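Cell death abnormality protein 2 (Caenorhabditis elegans, PDB 3QWX) is a CRK-family SH2/SH3 signalling adaptor required for cell-corpse engulfment and cell migration, acting in a ternary complex with CED-5 and CED-12. Local coordinates at residues 53-58 against 103-108; 112-117 against 155-160; 119-124 against 169-174; 135-140 against 165-170. All blocks are in the same frame, centred on the assembly; numbering follows the deposited sequence.

Contact 1. Residues 53-58 against 103-108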
loop_
_atom_site.group_PDB
_atom_site.type_symbol
_atom_site.label_atom_id
_atom_site.label_comp_id
_atom_site.label_asym_id
_atom_site.label_seq_id
_atom_site.Cartn_x
_atom_site.Cartn_y
_atom_site.Cartn_z
ATOM N N VAL A 53 -10.469 -2.637 2.842
ATOM C CA VAL A 53 -10.987 -1.480 3.575
ATOM C C VAL A 53 -11.715 -1.879 4.871
ATOM O O VAL A 53 -12.491 -2.828 4.890
ATOM C CB VAL A 53 -11.988 -0.654 2.707
ATOM C CG1 VAL A 53 -12.186 0.745 3.280
ATOM C CG2 VAL A 53 -11.519 -0.557 1.274
ATOM N N ARG A 54 -11.456 -1.147 5.947
ATOM C CA ARG A 54 -12.247 -1.267 7.175
ATOM C C ARG A 54 -13.483 -0.390 6.988
ATOM O O ARG A 54 -13.370 0.837 6.890
ATOM C CB ARG A 54 -11.431 -0.767 8.369
ATOM C CG ARG A 54 -12.180 -0.713 9.697
ATOM C CD ARG A 54 -12.644 -2.079 10.174
ATOM N NE ARG A 54 -13.093 -2.014 11.566
ATOM C CZ ARG A 54 -12.283 -2.165 12.618
ATOM N NH1 ARG A 54 -10.991 -2.406 12.428
ATOM N NH2 ARG A 54 -12.762 -2.090 13.859
ATOM N N GLU A 55 -14.651 -1.018 6.904
ATOM C CA GLU A 55 -15.875 -0.299 6.538
ATOM C C GLU A 55 -16.912 -0.290 7.653
ATOM O O GLU A 55 -17.898 0.445 7.594
ATOM C CB GLU A 55 -16.473 -0.877 5.248
ATOM C CG GLU A 55 -15.581 -0.624 4.031
ATOM C CD GLU A 55 -16.278 -0.864 2.718
ATOM O OE1 GLU A 55 -17.331 -0.234 2.458
ATOM O OE2 GLU A 55 -15.765 -1.678 1.934
ATOM N N ALA A 56 -16.690 -1.106 8.671
ATOM C CA ALA A 56 -17.613 -1.167 9.798
ATOM C C ALA A 56 -16.877 -1.625 11.051
ATOM O O ALA A 56 -15.815 -2.230 10.966
ATOM C CB ALA A 56 -18.777 -2.108 9.480
ATOM N N ASP A 57 -17.449 -1.338 12.212
ATOM C CA ASP A 57 -16.879 -1.818 13.462
ATOM C C ASP A 57 -17.378 -3.226 13.789
ATOM O O ASP A 57 -16.584 -4.113 14.106
ATOM C CB ASP A 57 -17.149 -0.826 14.595
ATOM C CG ASP A 57 -16.158 0.333 14.596
ATOM O OD1 ASP A 57 -15.071 0.189 13.984
ATOM O OD2 ASP A 57 -16.457 1.385 15.204
ATOM N N GLU A 58 -18.687 -3.427 13.678
ATOM C CA GLU A 58 -19.301 -4.740 13.869
ATOM C C GLU A 58 -19.351 -5.436 12.520
ATOM O O GLU A 58 -19.999 -4.924 11.596
ATOM C CB GLU A 58 -20.739 -4.583 14.379
ATOM C CG GLU A 58 -20.964 -3.376 15.283
ATOM C CD GLU A 58 -22.437 -3.058 15.488
ATOM O OE1 GLU A 58 -23.288 -3.873 15.065
ATOM O OE2 GLU A 58 -22.744 -1.992 16.068
ATOM N N VAL A 103 -19.428 5.685 -1.290
ATOM C CA VAL A 103 -19.064 4.470 -0.551
ATOM C C VAL A 103 -18.816 3.284 -1.466
ATOM O O VAL A 103 -19.350 3.209 -2.577
ATOM C CB VAL A 103 -20.131 4.042 0.488
ATOM C CG1 VAL A 103 -20.295 5.123 1.556
ATOM C CG2 VAL A 103 -21.451 3.711 -0.213
ATOM N N LEU A 104 -17.997 2.356 -0.980
ATOM C CA LEU A 104 -17.819 1.084 -1.649
ATOM C C LEU A 104 -19.002 0.210 -1.269
ATOM O O LEU A 104 -19.873 -0.063 -2.087
ATOM C CB LEU A 104 -16.486 0.452 -1.241
ATOM C CG LEU A 104 -15.310 1.258 -1.798
ATOM C CD1 LEU A 104 -14.097 1.273 -0.863
ATOM C CD2 LEU A 104 -14.954 0.725 -3.177
ATOM N N THR A 105 -19.042 -0.200 -0.010
ATOM C CA THR A 105 -20.139 -1.021 0.491
ATOM C C THR A 105 -20.818 -0.280 1.628
ATOM O O THR A 105 -21.992 0.101 1.530
ATOM C CB THR A 105 -19.635 -2.416 0.958
ATOM O OG1 THR A 105 -19.333 -3.210 -0.194
ATOM C CG2 THR A 105 -20.700 -3.127 1.782
ATOM N N GLU A 106 -20.068 -0.042 2.696
ATOM C CA GLU A 106 -20.581 0.710 3.830
ATOM C C GLU A 106 -19.817 2.003 4.095
ATOM O O GLU A 106 -20.327 2.884 4.777
ATOM C CB GLU A 106 -20.597 -0.149 5.097
ATOM C CG GLU A 106 -21.566 -1.330 5.051
ATOM C CD GLU A 106 -23.021 -0.893 4.971
ATOM O OE1 GLU A 106 -23.342 0.204 5.463
ATOM O OE2 GLU A 106 -23.845 -1.650 4.415
ATOM N N ALA A 107 -18.597 2.124 3.566
ATOM C CA ALA A 107 -17.780 3.311 3.848
ATOM C C ALA A 107 -16.946 3.809 2.662
ATOM O O ALA A 107 -16.732 3.097 1.687
ATOM C CB ALA A 107 -16.883 3.069 5.064
ATOM N N SER A 108 -16.480 5.047 2.768
ATOM C CA SER A 108 -15.564 5.624 1.794
ATOM C C SER A 108 -14.107 5.444 2.229
ATOM O O SER A 108 -13.831 5.124 3.378
ATOM C CB SER A 108 -15.853 7.104 1.626
ATOM O OG SER A 108 -17.008 7.292 0.839
#
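In the SH2 domain, Glu55, just past the end of a central strand, meets the loop that follows helix 92-98, and its carboxylate is met by three consecutive backbone amides, those of residues 105-107. A single oxygen, Glu55 OE1, accepts all three N-H groups. Ala107 N, 2.9 Å from Glu55 OE1, uses the anti lone pair, and the bond is fairly straight at 159°. Glu106 N reaches the same OE1 at 2.8 Å, also from the anti side but well out of the carboxylate plane, while Thr105 N comes to OE1 on the syn lone pair at 3.0 Å. The extended chain of Glu55 carries the carboxylate across to the loop, with CB lying 4.0 Å from the CB of Ala107. Glu55 OE2 is hydrogen-bonded to the hydroxyl of Tyr65 on strand 62-69, which also bonds Thr105 OG1, so both oxygens are held. The loop closes on itself through a backbone bond from Leu104 N to Ala107 O. Beside the polar cluster, Val53 CG2 touches Leu104 CD1 at 3.8 Å, the two side chains crossing at about a right angle. Three amides converging on one oxygen would help hold the curvature of the 105-107 turn, and Tyr65 on the second oxygen should restrict rotation of the carboxylate; such a donor-rich setting would be expected to favour its charged form despite burial.

Contact 2. Residues 112-117 against 155-160; sequences AYKKPI and EARNAL
Arg157, on an SH3 strand, reaches across to the linker at Lys115 and Lys114, and its guanidinium is the packed heart of this contact. Arg157 NH1 donates to Lys115 O at 3.1 Å, nearly straight at 160°, on a lone pair in the carbonyl plane and close to the guanidinium plane as well. Over one face of the same group lies Lys114 CE, 3.7 Å from Arg157 CZ, brought there by a bend at chi3 (70°) in an otherwise extended lysine. Ile117 CG1 approaches Arg157 NH2 at 3.5 Å. That nitrogen also forms a salt bridge with Glu144 on strand 142-147, which would offset the nearby ammonium of Lys114, whose NZ stands 4.1 Å from Arg157 NH2.

The looser side is wet and ionic. One water accepts from both Lys115 N and Arg157 NH1; a second donates to Lys115 O and accepts from Arg157 NH2 at 2.7 Å. Beyond them the extended side chain of Lys115, which also touches Phe16 of strand 15-16, meets Glu155 nearly at right angles, Lys115 NZ lying 3.0 Å from Glu155 OE1 and 3.1 Å from OE2, on the syn lone pairs of both oxygens. A short linker held by one salt bridge, an arginine-to-carbonyl bond and two bridging waters is an interdomain junction, here between the SH2 domain and the first SH3 domain of a CRK-type adaptor.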
loop_
_atom_site.group_PDB
_atom_site.type_symbol
_atom_site.label_atom_id
_atom_site.label_comp_id
_atom_site.label_asym_id
_atom_site.label_seq_id
_atom_site.Cartn_x
_atom_site.Cartn_y
_atom_site.Cartn_z
ATOM N N ALA A 112 -5.012 6.026 4.171
ATOM C CA ALA A 112 -4.159 4.885 3.867
ATOM C C ALA A 112 -3.650 4.235 5.164
ATOM O O ALA A 112 -3.206 4.930 6.094
ATOM C CB ALA A 112 -2.986 5.333 3.010
ATOM N N TYR A 113 -3.735 2.907 5.226
ATOM C CA TYR A 113 -3.146 2.138 6.322
ATOM C C TYR A 113 -1.634 2.375 6.388
ATOM O O TYR A 113 -0.971 2.455 5.354
ATOM C CB TYR A 113 -3.404 0.630 6.137
ATOM C CG TYR A 113 -2.800 -0.184 7.252
ATOM C CD1 TYR A 113 -3.407 -0.231 8.501
ATOM C CD2 TYR A 113 -1.609 -0.883 7.073
ATOM C CE1 TYR A 113 -2.851 -0.957 9.541
ATOM C CE2 TYR A 113 -1.044 -1.610 8.108
ATOM C CZ TYR A 113 -1.673 -1.644 9.343
ATOM O OH TYR A 113 -1.134 -2.366 10.388
ATOM N N LYS A 114 -1.101 2.486 7.601
ATOM C CA LYS A 114 0.339 2.637 7.812
ATOM C C LYS A 114 0.767 1.739 8.965
ATOM O O LYS A 114 0.165 1.769 10.044
ATOM C CB LYS A 114 0.721 4.098 8.137
ATOM C CG LYS A 114 0.400 5.110 7.038
ATOM C CD LYS A 114 1.028 6.474 7.330
ATOM C CE LYS A 114 2.558 6.439 7.194
ATOM N NZ LYS A 114 3.246 7.695 7.651
ATOM N N LYS A 115 1.809 0.948 8.741
ATOM C CA LYS A 115 2.383 0.145 9.814
ATOM C C LYS A 115 3.068 1.044 10.829
ATOM O O LYS A 115 3.627 2.074 10.460
ATOM C CB LYS A 115 3.391 -0.853 9.252
ATOM C CG LYS A 115 2.809 -1.807 8.214
ATOM C CD LYS A 115 3.860 -2.791 7.747
ATOM C CE LYS A 115 3.333 -3.686 6.632
ATOM N NZ LYS A 115 4.280 -4.784 6.293
ATOM N N PRO A 116 3.022 0.653 12.116
ATOM C CA PRO A 116 3.670 1.385 13.213
ATOM C C PRO A 116 5.197 1.340 13.093
ATOM O O PRO A 116 5.754 0.412 12.506
ATOM C CB PRO A 116 3.236 0.613 14.467
ATOM C CG PRO A 116 2.105 -0.270 14.028
ATOM C CD PRO A 116 2.306 -0.546 12.592
ATOM N N ILE A 117 5.854 2.341 13.661
ATOM C CA ILE A 117 7.305 2.467 13.580
ATOM C C ILE A 117 7.951 1.719 14.741
ATOM O O ILE A 117 7.633 1.973 15.904
ATOM C CB ILE A 117 7.722 3.949 13.626
ATOM C CG1 ILE A 117 7.028 4.729 12.492
ATOM C CG2 ILE A 117 9.248 4.084 13.596
ATOM C CD1 ILE A 117 6.957 6.247 12.710
ATOM N N GLU A 155 12.351 -4.259 7.032
ATOM C CA GLU A 155 11.428 -3.444 6.248
ATOM C C GLU A 155 11.497 -1.986 6.729
ATOM O O GLU A 155 11.320 -1.709 7.919
ATOM C CB GLU A 155 9.993 -3.975 6.378
ATOM C CG GLU A 155 8.974 -3.224 5.502
ATOM C CD GLU A 155 7.526 -3.659 5.743
ATOM O OE1 GLU A 155 7.247 -4.323 6.760
ATOM O OE2 GLU A 155 6.662 -3.318 4.913
ATOM N N ALA A 156 11.764 -1.073 5.794
ATOM C CA ALA A 156 11.912 0.357 6.089
ATOM C C ALA A 156 10.953 1.214 5.244
ATOM O O ALA A 156 10.411 0.748 4.237
ATOM C CB ALA A 156 13.334 0.784 5.849
ATOM N N ARG A 157 10.749 2.458 5.661
ATOM C CA ARG A 157 9.878 3.388 4.962
ATOM C C ARG A 157 10.596 4.721 4.875
ATOM O O ARG A 157 11.130 5.206 5.868
ATOM C CB ARG A 157 8.553 3.565 5.718
ATOM C CG ARG A 157 7.539 4.431 4.989
ATOM C CD ARG A 157 6.169 4.352 5.660
ATOM N NE ARG A 157 6.204 4.807 7.039
ATOM C CZ ARG A 157 5.480 4.290 8.027
ATOM N NH1 ARG A 157 4.641 3.279 7.811
ATOM N NH2 ARG A 157 5.599 4.786 9.245
ATOM N N ASN A 158 10.626 5.319 3.697
ATOM C CA ASN A 158 11.279 6.619 3.583
ATOM C C ASN A 158 10.302 7.791 3.774
ATOM O O ASN A 158 9.104 7.581 4.000
ATOM C CB ASN A 158 12.093 6.728 2.285
ATOM C CG ASN A 158 11.220 6.769 1.032
ATOM O OD1 ASN A 158 10.020 7.032 1.093
ATOM N ND2 ASN A 158 11.835 6.532 -0.109
ATOM N N ALA A 159 10.817 9.015 3.702
ATOM C CA ALA A 159 10.004 10.217 3.917
ATOM C C ALA A 159 8.849 10.315 2.929
ATOM O O ALA A 159 7.807 10.903 3.233
ATOM C CB ALA A 159 10.871 11.470 3.833
ATOM N N LEU A 160 9.046 9.753 1.741
ATOM C CA LEU A 160 8.028 9.796 0.703
ATOM C C LEU A 160 6.899 8.791 0.964
ATOM O O LEU A 160 5.807 8.916 0.411
ATOM C CB LEU A 160 8.667 9.575 -0.676
ATOM C CG LEU A 160 9.295 10.777 -1.402
ATOM C CD1 LEU A 160 10.033 11.720 -0.454
ATOM C CD2 LEU A 160 10.220 10.316 -2.532
HETATM O O HOH W 1 3.449 1.388 6.061
HETATM O O HOH W 2 3.526 4.915 11.016
#

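Contact 3. Residues 119-124 against 169-174; sequences EVVVGT and NYVQIQ
With chi1 at 57°, Thr124 sets OG1 between its backbone N and carbonyl carbon, and CG2 is turned onto Gln172 CB, 3.4 Å away. Gln174 has CG anti to its backbone N (chi1 -169°), and its extended chain runs beside Val120 and across Val122: Gln174 CG is 3.5 Å from Val122 CG1. On the face that carries Val171, Val121 CG2 packs against Val171 CB at 3.7 Å.

The backbones form an antiparallel ladder. Val122 and Gln172 make a hydrogen-bonded pair, with Val122 N to Gln172 O at 2.8 Å and Gln172 N to Val122 O at 3.0 Å; Gln174 N adds a bond to Val120 O. At the other end, Thr124 N meets Tyr170 O at 2.7 Å and 176°, the donor standing above the carbonyl plane. Between these lie the non-hydrogen-bonded pairs Gly123 with Val171 and Val121 with Ile173; the strand axes run at 134°, a strong twist, and the side chains of the latter pair diverge.

Strand 171-173 is the last strand of the first SH3 barrel, laid along strand 119-123 so that the two ends of the domain meet. On its other edge strand 119-123 pairs with strand 142-147, and the side chain of Val171 reaches Trp154 of strand 153-157.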
loop_
_atom_site.group_PDB
_atom_site.type_symbol
_atom_site.label_atom_id
_atom_site.label_comp_id
_atom_site.label_asym_id
_atom_site.label_seq_id
_atom_site.Cartn_x
_atom_site.Cartn_y
_atom_site.Cartn_z
ATOM N N GLU A 119 11.493 1.537 15.011
ATOM C CA GLU A 119 12.512 2.498 15.412
ATOM C C GLU A 119 12.897 3.421 14.262
ATOM O O GLU A 119 12.606 3.130 13.098
ATOM C CB GLU A 119 13.746 1.788 15.975
ATOM C CG GLU A 119 14.415 0.832 15.019
ATOM C CD GLU A 119 15.618 0.143 15.649
ATOM O OE1 GLU A 119 15.635 -0.006 16.892
ATOM O OE2 GLU A 119 16.547 -0.242 14.902
ATOM N N VAL A 120 13.534 4.538 14.602
ATOM C CA VAL A 120 14.030 5.489 13.618
ATOM C C VAL A 120 15.536 5.312 13.453
ATOM O O VAL A 120 16.279 5.263 14.435
ATOM C CB VAL A 120 13.716 6.953 14.025
ATOM C CG1 VAL A 120 14.208 7.925 12.964
ATOM C CG2 VAL A 120 12.223 7.134 14.257
ATOM N N VAL A 121 15.978 5.210 12.205
ATOM C CA VAL A 121 17.379 4.961 11.905
ATOM C C VAL A 121 17.849 5.958 10.866
ATOM O O VAL A 121 17.036 6.618 10.218
ATOM C CB VAL A 121 17.598 3.527 11.350
ATOM C CG1 VAL A 121 17.203 2.477 12.381
ATOM C CG2 VAL A 121 16.812 3.328 10.047
ATOM N N VAL A 122 19.164 6.081 10.720
ATOM C CA VAL A 122 19.731 6.819 9.602
ATOM C C VAL A 122 20.688 5.920 8.831
ATOM O O VAL A 122 21.364 5.064 9.419
ATOM C CB VAL A 122 20.455 8.129 10.040
ATOM C CG1 VAL A 122 19.500 9.023 10.825
ATOM C CG2 VAL A 122 21.690 7.814 10.859
ATOM N N GLY A 123 20.734 6.120 7.515
ATOM C CA GLY A 123 21.620 5.363 6.652
ATOM C C GLY A 123 23.065 5.648 7.021
ATOM O O GLY A 123 23.464 6.805 7.131
ATOM N N THR A 124 23.846 4.599 7.237
ATOM C CA THR A 124 25.258 4.777 7.588
ATOM C C THR A 124 26.122 4.672 6.324
ATOM O O THR A 124 27.261 5.141 6.286
ATOM C CB THR A 124 25.731 3.757 8.636
ATOM O OG1 THR A 124 25.507 2.433 8.146
ATOM C CG2 THR A 124 24.979 3.942 9.945
ATOM N N ASN A 169 22.922 -3.791 8.575
ATOM C CA ASN A 169 24.269 -3.237 8.764
ATOM C C ASN A 169 24.513 -1.922 8.010
ATOM O O ASN A 169 25.625 -1.387 8.012
ATOM C CB ASN A 169 25.352 -4.280 8.444
ATOM C CG ASN A 169 25.345 -4.728 6.989
ATOM O OD1 ASN A 169 26.402 -4.933 6.380
ATOM N ND2 ASN A 169 24.164 -4.908 6.435
ATOM N N TYR A 170 23.464 -1.398 7.376
ATOM C CA TYR A 170 23.562 -0.136 6.658
ATOM C C TYR A 170 22.802 0.988 7.388
ATOM O O TYR A 170 22.758 2.124 6.917
ATOM C CB TYR A 170 23.003 -0.283 5.241
ATOM C CG TYR A 170 23.967 -0.772 4.178
ATOM C CD1 TYR A 170 24.636 -1.992 4.308
ATOM C CD2 TYR A 170 24.158 -0.036 3.008
ATOM C CE1 TYR A 170 25.501 -2.449 3.315
ATOM C CE2 TYR A 170 25.008 -0.482 2.006
ATOM C CZ TYR A 170 25.680 -1.686 2.161
ATOM O OH TYR A 170 26.522 -2.111 1.158
ATOM N N VAL A 171 22.185 0.658 8.520
ATOM C CA VAL A 171 21.443 1.645 9.284
ATOM C C VAL A 171 21.849 1.689 10.760
ATOM O O VAL A 171 22.329 0.704 11.322
ATOM C CB VAL A 171 19.903 1.430 9.167
ATOM C CG1 VAL A 171 19.457 1.583 7.729
ATOM C CG2 VAL A 171 19.512 0.071 9.698
ATOM N N GLN A 172 21.632 2.841 11.379
ATOM C CA GLN A 172 21.922 3.044 12.789
ATOM C C GLN A 172 20.800 3.816 13.484
ATOM O O GLN A 172 20.266 4.769 12.918
ATOM C CB GLN A 172 23.207 3.851 12.902
ATOM C CG GLN A 172 23.528 4.332 14.295
ATOM C CD GLN A 172 24.763 5.213 14.294
ATOM O OE1 GLN A 172 25.260 5.593 13.227
ATOM N NE2 GLN A 172 25.266 5.542 15.485
ATOM N N ILE A 173 20.465 3.431 14.712
ATOM C CA ILE A 173 19.486 4.181 15.506
ATOM C C ILE A 173 19.841 5.669 15.517
ATOM O O ILE A 173 20.992 6.040 15.755
ATOM C CB ILE A 173 19.394 3.660 16.956
ATOM C CG1 ILE A 173 18.063 4.073 17.610
ATOM C CG2 ILE A 173 20.606 4.109 17.772
ATOM C CD1 ILE A 173 17.960 5.550 18.010
ATOM N N GLN A 174 18.849 6.521 15.263
ATOM C CA GLN A 174 19.117 7.938 15.037
ATOM C C GLN A 174 19.541 8.665 16.310
ATOM O O GLN A 174 20.563 9.358 16.325
ATOM C CB GLN A 174 17.902 8.626 14.416
ATOM C CG GLN A 174 18.180 10.035 13.899
ATOM C CD GLN A 174 16.912 10.752 13.475
ATOM O OE1 GLN A 174 15.831 10.485 14.007
ATOM N NE2 GLN A 174 17.033 11.665 12.508
HETATM O O HOH W 3 26.226 0.734 10.657
#

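Contact 4. Residues 135-140 against 165-170; sequences LPFEQG and LVPANY
The Phe137 ring meets Tyr170 and Pro167 at its edge: Tyr170 CB lies 3.8 Å from Phe137 CZ, near the ring plane, and Pro167 CD approaches Phe137 CE1 at 4.3 Å, also near that plane. Val166 CG1 approaches obliquely, 3.6 Å from Phe137 CE1. The Tyr170 ring, for its part, has Pro167 CG over one face, 3.7 Å above the plane and offset toward the rim. Phe137 gets there because chi1, at 57°, puts CG between the backbone N and the carbonyl carbon, a turn that sends the ring inward from the loop.

Further along, Leu135 adds its own apolar contact, its CB being 3.9 Å from Val166 CG1, so this one methyl of Val166 serves both Leu135 and Phe137. The loop is fastened by a single backbone bond across the contact, from Leu135 N to Leu165 O at 2.9 Å and 167°. Within the second segment, Tyr170 N bonds to Pro167 O, closing the short 3-10 turn that follows strand 163-167.

In the core, Leu135 and Val166 lie on Ala156 of strand 153-157, and Phe137 packs between the strand end and the 3-10 turn. Pro167, which touches Phe127 and Trp153, and Tyr170 probably belong to the surface that takes proline-rich ligands, as in other SH3 domains. The contact is almost wholly apolar: apart from the Leu135 amide, aliphatic groups meet the two aromatic rings, consistent with cohesion from burial away from water, the amide bond helping to set how the loop lies along strand 163-167.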
loop_
_atom_site.group_PDB
_atom_site.type_symbol
_atom_site.label_atom_id
_atom_site.label_comp_id
_atom_site.label_asym_id
_atom_site.label_seq_id
_atom_site.Cartn_x
_atom_site.Cartn_y
_atom_site.Cartn_z
ATOM N N LEU A 135 14.667 -1.066 -0.684
ATOM C CA LEU A 135 14.453 0.371 -0.624
ATOM C C LEU A 135 15.803 1.082 -0.685
ATOM O O LEU A 135 16.552 1.066 0.295
ATOM C CB LEU A 135 13.715 0.739 0.670
ATOM C CG LEU A 135 13.497 2.231 0.945
ATOM C CD1 LEU A 135 12.570 2.864 -0.113
ATOM C CD2 LEU A 135 12.966 2.470 2.344
ATOM N N PRO A 136 16.133 1.678 -1.846
ATOM C CA PRO A 136 17.408 2.402 -1.958
ATOM C C PRO A 136 17.380 3.614 -1.050
ATOM O O PRO A 136 16.314 4.184 -0.825
ATOM C CB PRO A 136 17.433 2.857 -3.421
ATOM C CG PRO A 136 16.408 2.004 -4.127
ATOM C CD PRO A 136 15.356 1.729 -3.097
ATOM N N PHE A 137 18.527 3.992 -0.507
ATOM C CA PHE A 137 18.601 5.204 0.292
ATOM C C PHE A 137 19.994 5.808 0.266
ATOM O O PHE A 137 20.967 5.172 -0.173
ATOM C CB PHE A 137 18.136 4.962 1.739
ATOM C CG PHE A 137 18.896 3.886 2.461
ATOM C CD1 PHE A 137 18.453 2.573 2.437
ATOM C CD2 PHE A 137 20.033 4.191 3.191
ATOM C CE1 PHE A 137 19.141 1.580 3.104
ATOM C CE2 PHE A 137 20.738 3.198 3.861
ATOM C CZ PHE A 137 20.294 1.896 3.823
ATOM N N GLU A 138 20.079 7.040 0.750
ATOM C CA GLU A 138 21.329 7.792 0.759
ATOM C C GLU A 138 21.998 7.676 2.130
ATOM O O GLU A 138 21.338 7.392 3.125
ATOM C CB GLU A 138 21.060 9.263 0.413
ATOM C CG GLU A 138 20.568 9.502 -1.030
ATOM C CD GLU A 138 20.164 10.945 -1.271
ATOM O OE1 GLU A 138 20.902 11.841 -0.823
ATOM O OE2 GLU A 138 19.102 11.192 -1.887
ATOM N N GLN A 139 23.310 7.878 2.187
ATOM C CA GLN A 139 23.979 7.891 3.474
ATOM C C GLN A 139 23.436 9.091 4.228
ATOM O O GLN A 139 23.296 10.168 3.656
ATOM C CB GLN A 139 25.488 8.037 3.319
ATOM C CG GLN A 139 26.223 8.108 4.651
ATOM C CD GLN A 139 27.721 8.149 4.465
ATOM O OE1 GLN A 139 28.250 9.078 3.854
ATOM N NE2 GLN A 139 28.417 7.131 4.975
ATOM N N GLY A 140 23.120 8.893 5.503
ATOM C CA GLY A 140 22.572 9.961 6.322
ATOM C C GLY A 140 21.062 10.096 6.221
ATOM O O GLY A 140 20.470 10.916 6.918
ATOM N N LEU A 165 12.914 -3.357 1.671
ATOM C CA LEU A 165 13.886 -3.972 2.558
ATOM C C LEU A 165 15.227 -3.244 2.505
ATOM O O LEU A 165 15.650 -2.761 1.455
ATOM C CB LEU A 165 14.099 -5.441 2.181
ATOM C CG LEU A 165 12.945 -6.420 2.371
ATOM C CD1 LEU A 165 13.321 -7.789 1.821
ATOM C CD2 LEU A 165 12.601 -6.518 3.828
ATOM N N VAL A 166 15.894 -3.197 3.650
ATOM C CA VAL A 166 17.180 -2.533 3.781
ATOM C C VAL A 166 18.100 -3.422 4.623
ATOM O O VAL A 166 17.631 -4.167 5.494
ATOM C CB VAL A 166 17.028 -1.132 4.438
ATOM C CG1 VAL A 166 16.090 -0.246 3.628
ATOM C CG2 VAL A 166 16.528 -1.263 5.891
ATOM N N PRO A 167 19.413 -3.362 4.360
ATOM C CA PRO A 167 20.341 -4.171 5.157
ATOM C C PRO A 167 20.489 -3.588 6.554
ATOM O O PRO A 167 20.688 -2.378 6.689
ATOM C CB PRO A 167 21.675 -4.052 4.397
ATOM C CG PRO A 167 21.357 -3.446 3.079
ATOM C CD PRO A 167 20.098 -2.635 3.275
ATOM N N ALA A 168 20.406 -4.432 7.578
ATOM C CA ALA A 168 20.520 -3.970 8.961
ATOM C C ALA A 168 21.875 -3.322 9.256
ATOM O O ALA A 168 21.968 -2.401 10.082
ATOM C CB ALA A 168 20.244 -5.111 9.928
ATOM N N ASN A 169 22.922 -3.791 8.575
ATOM C CA ASN A 169 24.269 -3.237 8.764
ATOM C C ASN A 169 24.513 -1.922 8.010
ATOM O O ASN A 169 25.625 -1.387 8.012
ATOM C CB ASN A 169 25.352 -4.280 8.444
ATOM C CG ASN A 169 25.345 -4.728 6.989
ATOM O OD1 ASN A 169 26.402 -4.933 6.380
ATOM N ND2 ASN A 169 24.164 -4.908 6.435
ATOM N N TYR A 170 23.464 -1.398 7.376
ATOM C CA TYR A 170 23.562 -0.136 6.658
ATOM C C TYR A 170 22.802 0.988 7.388
ATOM O O TYR A 170 22.758 2.124 6.917
ATOM C CB TYR A 170 23.003 -0.283 5.241
ATOM C CG TYR A 170 23.967 -0.772 4.178
ATOM C CD1 TYR A 170 24.636 -1.992 4.308
ATOM C CD2 TYR A 170 24.158 -0.036 3.008
ATOM C CE1 TYR A 170 25.501 -2.449 3.315
ATOM C CE2 TYR A 170 25.008 -0.482 2.006
ATOM C CZ TYR A 170 25.680 -1.686 2.161
ATOM O OH TYR A 170 26.522 -2.111 1.158
#

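Contact 1 belongs to the SH2 domain, its centre about 38 Å from that of contact 3 and about 37 Å from that of contact 4, on the opposite side of the chain's centre. Contact 2 lies between, about 23 Å from contact 1 and about 15 Å from each of the others, centre to centre; its residues 112-117 join the two domains. Contacts 3 and 4, centres about 8 Å apart, share Asn169 and Tyr170, and Gly140 N probably hydrogen-bonds Gly123 O (2.7 Å). Contact 2 touches contact 4 where Ala156 CB meets Val166 CG1 at 3.7 Å. Contact 4 holds Pro167 and Tyr170 of the probable proline-rich-ligand surface, here without ligand.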